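Local coordinates for uncharacterized conserved protein of COG5135 (PDB 2I51) that binds flavin mononucleotide and is related to pyridoxamine 5'-phosphate oxidases, although its own substrate and reaction remain uncharacterised, at residues A121-G126 against S144-I149; S3-R8 against D51-R56; T31-G36 against A66-Q71. All blocks are in the same frame, centred on the assembly; numbering follows the deposited sequence.

Contact 1. Residues A121-G126 against S144-I149; sequences ARLQFG and SPPDPI. With EDO (1,2-ethanediol), chain I.
Leu123 and Arg122 press helix 119-123 against the proline-rich run Ser144-Ile149, and the packing is closest along Pro145 and Pro146. In the modelled conformer CD2 of Leu123 lies 3.4 Å from Pro145 CA; the side chain has a second position, which leaves that shortness doubtful. Pro146 follows with CG, 3.8 Å from Arg122 CB and equally near the carbonyl oxygen of Arg122. No direct hydrogen bond joins the two segments; three of the six residues in 144-149 are prolines, without an N-H to give. What results is an irregular chain laid along the helix, near the surface of the FMN-binding subunit, the Arg122 side chain about 13 Å from a bound FMN. Toward Pro148 the contact loosens and takes in water. The arginine chain bends at chi3 (-75°), which lays one guanidinium face over Pro148, whose CB stands 3.5 Å above the plane, near the rim of the group. In that plane, at the edge, a water accepts from Arg122 NE (2.9 Å) and donates to Pro146 O. The guanidinium NH2 forms a salt bridge with Asp119, and NH1 bonds Trp114 O. Asp147 points away from the helix, its OD1 accepting from Ile149 N in an Asx turn.

Contact 2. Residues S3-R8 against D51-R56; sequences SLAPWR and DTNQLR. With EDO (1,2-ethanediol), chain H.
The N-terminal lead-in to helix 8-17 meets the turn that precedes strand 55-60, and Asn53 of that turn reaches across to Ser3, Ala5 and Arg8 with its amide. With chi1 at -64°, CG of Asn53 stands beside its own backbone N and the amide is carried over to the N-terminal segment. Its two ends then do different work. ND2 donates to Ser3 O at 2.9 Å, nearly straight at 166° and in the planes of both groups. Its other bond goes to an ethanediol, probably from the crystallisation liquor.

OD1 is gripped twice, by Ala5 N at 3.0 Å and Arg8 NH1 at 2.9 Å. These donors come from opposite faces of the amide plane, and the backbone N-H stands well above it, 40° out. Together with the ND2 bond they fix the rotation of the amide. Arg8 folds back through bends at chi2 and chi3, which bring NH1 to Asn53 OD1 and also to Thr52 O (3.0 Å), its guanidinium almost perpendicular to the amide. A water between Arg8 NH2 and Thr52 O closes a second route.

Trp7 contributes packing: CH2 at the ring edge lies 3.7 Å from Asn53 O, a buried carbonyl oxygen without a hydrogen-bonding partner, while Ala5 CB rests over one ring face, toward its rim. Two local turns shape the backbones, a type I turn from Ala5 to Arg8 and an ST turn in which Thr52 OG1 accepts from Gln54 N.

Farther in, the indole meets Tyr180 of strand 176-182 and Trp188 of strand 188-192 edge-to-face and touches Val165 of strand 155-169, while Phe48 forms a cation-pi pair with Arg8 and Leu55, in strand 55-60, pairs through its backbone with Leu160 of strand 155-169.

Contact 3. Residues T31-G36 against A66-Q71; sequences TVQPNG and ADQIQQ. With EDO (1,2-ethanediol), chain S.
Thr31 OG1 donates to Gln68 OE1 at 2.7 Å, the one direct hydrogen bond between the end of strand 26-32 and helix 64-71. The hydroxyl approaches with a C=O...O angle of 160°, tilted 17° from the amide plane, and the extended chain of Gln68 (chi2 165°) carries its oxygen to the strand. Both oxygens are also hydrogen-bonded to Arg41, a residue of the FMN pocket, so the pair forms a second shell that probably helps to position this arginine. A water makes the other polar link, donating to Val32 O at 2.6 Å and to Gln68 O.

Packing supplements these bonds. Gln33 and Gln68 run side by side in the same direction, Gln33 CG 3.7 Å from Gln68 NE2. Thr31 CG2 meets Ile69 CG1 at 4.0 Å. At the exposed end, Gln71 crosses Pro34 at about a right angle, NE2 lying 3.5 Å from Pro34 CG while also donating to Asp67 OD2.

A type I turn from Gln33 to Gly36 leads into strand 38-44, whose Ala39 touches both Thr31 and Gln68. Ile69 packs on Leu94 of strand 86-97, and Val32 touches Gly36 of the second subunit.

From the N terminus, contact 2 opens first, at residues 3-8, and contact 3 opens at 31-36 before contact 2 closes at 51-56; contact 3 closes in turn at 66-71. The two loops therefore cross along the chain, and between them they involve the N-terminal lead-in, the hairpin of strands 26-32 and 38-44, strand 55-60 and helix 64-71. Their nearest atoms are about 11 Å apart, and they are joined through the same antiparallel sheet. Contact 1 comes later and in series, closing a short loop of 17 intervening residues without helix or strand. It ties helix 119-123 to the approach to strand 155-169, which pairs with strand 55-60 of contact 2.

Contact 1. Residues A121-G126 against S144-I149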
# COMPACT_ATOMS: atom_id res chain seq x y z
N ALA A 121 -4.60 22.28 -3.49
CA ALA A 121 -3.62 21.47 -2.87
C ALA A 121 -2.87 22.31 -1.82
O ALA A 121 -2.64 21.83 -0.71
CB ALA A 121 -2.65 20.85 -3.89
N ARG A 122 -2.52 23.56 -2.14
CA ARG A 122 -1.87 24.40 -1.11
C ARG A 122 -2.77 24.68 0.09
O ARG A 122 -2.31 24.72 1.23
CB ARG A 122 -1.38 25.71 -1.69
CG ARG A 122 -0.14 25.60 -2.59
CD ARG A 122 0.40 26.96 -3.01
NE ARG A 122 -0.43 27.60 -4.04
CZ ARG A 122 -0.30 27.36 -5.34
NH1 ARG A 122 0.70 26.63 -5.82
NH2 ARG A 122 -1.20 27.86 -6.16
N LEU A 123 -4.08 24.88 -0.18
CA LEU A 123 -5.06 25.24 0.86
C LEU A 123 -5.10 24.17 1.96
O LEU A 123 -5.27 24.49 3.13
CB LEU A 123 -6.47 25.43 0.25
CG LEU A 123 -6.86 26.76 -0.42
CD1 LEU A 123 -8.10 26.61 -1.30
CD2 LEU A 123 -7.13 27.85 0.61
N GLN A 124 -4.94 22.91 1.61
CA GLN A 124 -5.03 21.83 2.60
C GLN A 124 -3.99 21.93 3.69
O GLN A 124 -4.21 21.45 4.79
CB GLN A 124 -4.92 20.45 1.95
CG GLN A 124 -6.00 20.10 1.01
CD GLN A 124 -6.08 18.58 0.72
OE1 GLN A 124 -5.36 17.77 1.31
NE2 GLN A 124 -6.97 18.22 -0.19
N PHE A 125 -2.86 22.59 3.42
CA PHE A 125 -1.85 22.75 4.46
C PHE A 125 -2.31 23.75 5.54
O PHE A 125 -1.71 23.79 6.61
CB PHE A 125 -0.51 23.13 3.81
CG PHE A 125 0.08 21.98 3.04
CD1 PHE A 125 0.86 21.03 3.68
CD2 PHE A 125 -0.28 21.76 1.72
CE1 PHE A 125 1.31 19.94 3.02
CE2 PHE A 125 0.16 20.65 1.04
CZ PHE A 125 0.97 19.72 1.71
N GLY A 126 -3.42 24.47 5.29
CA GLY A 126 -4.02 25.34 6.29
C GLY A 126 -5.14 24.72 7.08
O GLY A 126 -5.75 25.38 7.93
N SER A 144 -8.21 31.17 3.83
CA SER A 144 -7.76 31.93 2.66
C SER A 144 -6.54 31.22 2.10
O SER A 144 -5.77 30.62 2.84
CB SER A 144 -7.33 33.31 3.10
OG SER A 144 -7.27 34.22 2.03
N PRO A 145 -6.34 31.29 0.78
CA PRO A 145 -5.21 30.57 0.20
C PRO A 145 -3.92 31.08 0.77
O PRO A 145 -3.77 32.27 0.98
CB PRO A 145 -5.23 31.04 -1.28
CG PRO A 145 -5.97 32.33 -1.26
CD PRO A 145 -7.06 32.06 -0.26
N PRO A 146 -2.95 30.18 1.00
CA PRO A 146 -1.66 30.67 1.40
C PRO A 146 -0.90 31.37 0.26
O PRO A 146 -1.29 31.30 -0.92
CB PRO A 146 -0.94 29.42 1.86
CG PRO A 146 -1.49 28.40 1.05
CD PRO A 146 -2.96 28.73 0.91
N ASP A 147 0.21 31.98 0.60
CA ASP A 147 1.12 32.58 -0.40
C ASP A 147 1.47 31.50 -1.43
O ASP A 147 1.97 30.46 -1.06
CB ASP A 147 2.40 33.01 0.34
CG ASP A 147 3.33 33.78 -0.48
OD1 ASP A 147 3.49 33.44 -1.66
OD2 ASP A 147 3.98 34.70 0.01
N PRO A 148 1.18 31.74 -2.71
CA PRO A 148 1.42 30.70 -3.71
C PRO A 148 2.87 30.63 -4.18
O PRO A 148 3.23 29.72 -4.94
CB PRO A 148 0.50 31.13 -4.85
CG PRO A 148 0.47 32.63 -4.76
CD PRO A 148 0.42 32.89 -3.27
N ILE A 149 3.70 31.53 -3.68
CA ILE A 149 5.11 31.61 -4.03
C ILE A 149 5.99 30.95 -2.94
O ILE A 149 7.02 30.32 -3.22
CB ILE A 149 5.55 33.09 -4.23
CG1 ILE A 149 4.69 33.73 -5.30
CG2 ILE A 149 7.04 33.24 -4.52
CD1 ILE A 149 4.73 33.04 -6.61
C1 EDO I . -1.43 17.10 2.87
O1 EDO I . -2.21 18.24 2.48
C2 EDO I . -0.67 16.57 1.66
O2 EDO I . -1.31 16.89 0.40
O HOH W 1 -2.28 29.36 -2.74

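Contact 2. Residues S3-R8 against D51-R56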
# COMPACT_ATOMS: atom_id res chain seq x y z
N SER A 3 22.27 9.32 -14.80
CA SER A 3 21.79 8.56 -15.95
C SER A 3 20.40 8.01 -15.58
O SER A 3 20.10 7.78 -14.39
CB SER A 3 22.75 7.46 -16.36
OG SER A 3 22.66 6.34 -15.52
N LEU A 4 19.55 7.88 -16.58
CA LEU A 4 18.20 7.36 -16.35
C LEU A 4 18.27 5.91 -15.90
O LEU A 4 18.95 5.07 -16.49
CB LEU A 4 17.31 7.49 -17.62
CG LEU A 4 16.72 8.88 -17.91
CD1 LEU A 4 16.24 9.04 -19.37
CD2 LEU A 4 15.57 9.20 -16.96
N ALA A 5 17.55 5.60 -14.84
CA ALA A 5 17.51 4.23 -14.36
C ALA A 5 16.80 3.37 -15.38
O ALA A 5 15.91 3.83 -16.12
CB ALA A 5 16.77 4.20 -13.01
N PRO A 6 17.15 2.08 -15.45
CA PRO A 6 16.67 1.21 -16.52
C PRO A 6 15.20 0.86 -16.48
O PRO A 6 14.68 0.31 -17.44
CB PRO A 6 17.53 -0.05 -16.33
CG PRO A 6 17.91 -0.04 -14.92
CD PRO A 6 18.17 1.41 -14.63
N TRP A 7 14.54 1.17 -15.38
CA TRP A 7 13.11 0.96 -15.21
C TRP A 7 12.31 2.22 -15.52
O TRP A 7 11.07 2.19 -15.47
CB TRP A 7 12.75 0.47 -13.78
CG TRP A 7 13.51 1.19 -12.68
CD1 TRP A 7 14.62 0.76 -12.07
CD2 TRP A 7 13.22 2.50 -12.13
NE1 TRP A 7 15.06 1.68 -11.17
CE2 TRP A 7 14.23 2.76 -11.17
CE3 TRP A 7 12.21 3.44 -12.31
CZ2 TRP A 7 14.26 3.95 -10.42
CZ3 TRP A 7 12.24 4.62 -11.60
CH2 TRP A 7 13.28 4.87 -10.66
N ARG A 8 12.99 3.30 -15.90
CA ARG A 8 12.27 4.54 -16.17
C ARG A 8 11.37 4.43 -17.40
O ARG A 8 10.26 4.98 -17.40
CB ARG A 8 13.21 5.74 -16.30
CG ARG A 8 13.78 6.19 -14.98
CD ARG A 8 12.83 6.97 -14.17
NE ARG A 8 12.36 8.25 -14.73
CZ ARG A 8 12.98 9.42 -14.53
NH1 ARG A 8 14.12 9.49 -13.88
NH2 ARG A 8 12.44 10.55 -14.98
N ASP A 51 16.45 15.78 -13.48
CA ASP A 51 17.79 15.28 -13.51
C ASP A 51 18.13 14.24 -12.46
O ASP A 51 19.31 13.99 -12.17
CB ASP A 51 18.79 16.43 -13.47
CG ASP A 51 19.48 16.60 -14.80
OD1 ASP A 51 18.76 16.73 -15.83
OD2 ASP A 51 20.73 16.53 -14.81
N THR A 52 17.11 13.56 -11.94
CA THR A 52 17.32 12.48 -11.01
C THR A 52 16.31 11.37 -11.30
O THR A 52 15.39 11.55 -12.13
CB THR A 52 17.09 12.88 -9.55
OG1 THR A 52 15.70 12.93 -9.28
CG2 THR A 52 17.75 14.28 -9.20
N ASN A 53 16.48 10.26 -10.60
CA ASN A 53 15.53 9.14 -10.58
C ASN A 53 14.68 9.11 -9.29
O ASN A 53 13.99 8.12 -8.98
CB ASN A 53 16.25 7.81 -10.76
CG ASN A 53 16.92 7.70 -12.09
OD1 ASN A 53 16.26 7.71 -13.13
ND2 ASN A 53 18.26 7.66 -12.10
N GLN A 54 14.64 10.23 -8.57
CA GLN A 54 13.82 10.35 -7.37
C GLN A 54 12.40 10.70 -7.68
O GLN A 54 12.10 11.56 -8.49
CB GLN A 54 14.40 11.37 -6.42
CG GLN A 54 15.81 10.99 -6.03
CD GLN A 54 16.19 11.44 -4.62
OE1 GLN A 54 15.52 11.10 -3.68
NE2 GLN A 54 17.32 12.09 -4.49
N LEU A 55 11.49 10.04 -6.98
CA LEU A 55 10.04 10.36 -7.08
C LEU A 55 9.65 11.41 -6.04
O LEU A 55 10.12 11.33 -4.89
CB LEU A 55 9.21 9.10 -6.79
CG LEU A 55 9.33 7.94 -7.77
CD1 LEU A 55 10.67 7.13 -7.64
CD2 LEU A 55 8.15 7.00 -7.48
N ARG A 56 8.79 12.34 -6.46
CA ARG A 56 8.29 13.45 -5.62
C ARG A 56 6.91 13.20 -5.09
O ARG A 56 6.00 12.78 -5.82
CB ARG A 56 8.23 14.76 -6.44
CG ARG A 56 9.48 15.20 -7.03
CD ARG A 56 9.36 16.65 -7.54
NE ARG A 56 8.30 16.81 -8.52
CZ ARG A 56 7.89 17.97 -9.02
NH1 ARG A 56 8.48 19.14 -8.68
NH2 ARG A 56 6.86 17.99 -9.85
C1 EDO H . 22.22 7.05 -9.12
O1 EDO H . 22.39 7.59 -7.81
C2 EDO H . 21.57 8.08 -10.04
O2 EDO H . 20.16 8.18 -9.77
O HOH W 2 13.77 13.00 -14.08

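Contact 3. Residues T31-G36 against A66-Q71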
# COMPACT_ATOMS: atom_id res chain seq x y z
N THR A 31 5.93 2.55 5.44
CA THR A 31 7.01 2.91 6.31
C THR A 31 6.95 2.01 7.55
O THR A 31 6.05 1.16 7.67
CB THR A 31 6.85 4.39 6.79
OG1 THR A 31 5.52 4.57 7.35
CG2 THR A 31 7.11 5.39 5.69
N VAL A 32 7.94 2.15 8.45
CA VAL A 32 7.94 1.41 9.71
C VAL A 32 7.85 2.42 10.84
O VAL A 32 8.52 3.50 10.83
CB VAL A 32 9.18 0.47 9.86
CG1 VAL A 32 9.08 -0.42 11.13
CG2 VAL A 32 9.29 -0.46 8.71
N GLN A 33 6.99 2.12 11.82
CA GLN A 33 6.84 2.97 12.99
C GLN A 33 7.99 2.71 13.99
O GLN A 33 8.64 1.67 13.94
CB GLN A 33 5.49 2.71 13.65
CG GLN A 33 4.33 2.95 12.70
CD GLN A 33 3.00 2.53 13.28
OE1 GLN A 33 2.53 3.08 14.29
NE2 GLN A 33 2.40 1.51 12.69
N PRO A 34 8.25 3.67 14.88
CA PRO A 34 9.21 3.45 15.97
C PRO A 34 8.96 2.16 16.75
O PRO A 34 9.91 1.53 17.24
CB PRO A 34 9.03 4.68 16.86
CG PRO A 34 8.53 5.75 15.93
CD PRO A 34 7.73 5.06 14.86
N ASN A 35 7.70 1.76 16.90
CA ASN A 35 7.38 0.52 17.61
C ASN A 35 7.60 -0.76 16.78
O ASN A 35 7.35 -1.87 17.27
CB ASN A 35 5.95 0.55 18.18
CG ASN A 35 4.88 0.54 17.10
OD1 ASN A 35 5.16 0.35 15.91
ND2 ASN A 35 3.63 0.76 17.52
N GLY A 36 8.07 -0.62 15.54
CA GLY A 36 8.43 -1.77 14.71
C GLY A 36 7.31 -2.23 13.77
O GLY A 36 7.48 -3.12 12.97
N ALA A 66 5.52 11.82 9.04
CA ALA A 66 6.71 12.70 9.13
C ALA A 66 7.68 12.22 10.18
O ALA A 66 8.87 12.07 9.91
CB ALA A 66 6.31 14.18 9.35
N ASP A 67 7.18 11.91 11.38
CA ASP A 67 8.07 11.45 12.42
C ASP A 67 8.58 10.04 12.13
O ASP A 67 9.71 9.69 12.43
CB ASP A 67 7.41 11.44 13.79
CG ASP A 67 8.38 11.10 14.88
OD1 ASP A 67 9.31 11.91 15.10
OD2 ASP A 67 8.25 10.01 15.47
N GLN A 68 7.73 9.22 11.52
CA GLN A 68 8.17 7.85 11.20
C GLN A 68 9.36 7.93 10.24
O GLN A 68 10.33 7.20 10.40
CB GLN A 68 7.06 7.03 10.53
CG GLN A 68 5.80 6.80 11.42
CD GLN A 68 4.60 6.31 10.66
OE1 GLN A 68 4.69 5.94 9.49
NE2 GLN A 68 3.45 6.31 11.33
N ILE A 69 9.27 8.80 9.25
CA ILE A 69 10.32 8.92 8.23
C ILE A 69 11.60 9.48 8.83
O ILE A 69 12.71 9.03 8.50
CB ILE A 69 9.79 9.77 7.06
CG1 ILE A 69 8.69 8.98 6.34
CG2 ILE A 69 10.89 10.17 6.09
CD1 ILE A 69 7.84 9.77 5.39
N GLN A 70 11.48 10.46 9.71
CA GLN A 70 12.66 10.99 10.36
C GLN A 70 13.42 9.94 11.14
O GLN A 70 14.65 9.96 11.16
CB GLN A 70 12.26 12.16 11.27
CG GLN A 70 11.68 13.32 10.47
N GLN A 71 12.71 9.01 11.78
CA GLN A 71 13.36 7.95 12.53
C GLN A 71 13.85 6.78 11.67
O GLN A 71 14.85 6.15 12.00
CB GLN A 71 12.47 7.44 13.67
CG GLN A 71 12.11 8.54 14.66
CD GLN A 71 11.54 8.01 15.98
OE1 GLN A 71 12.05 7.04 16.54
NE2 GLN A 71 10.49 8.66 16.47
C1 EDO S . -1.11 3.84 13.33
O1 EDO S . -0.07 4.75 12.96
C2 EDO S . -1.12 2.65 12.37
O2 EDO S . -0.39 2.97 11.18
O HOH W 3 10.00 5.05 12.29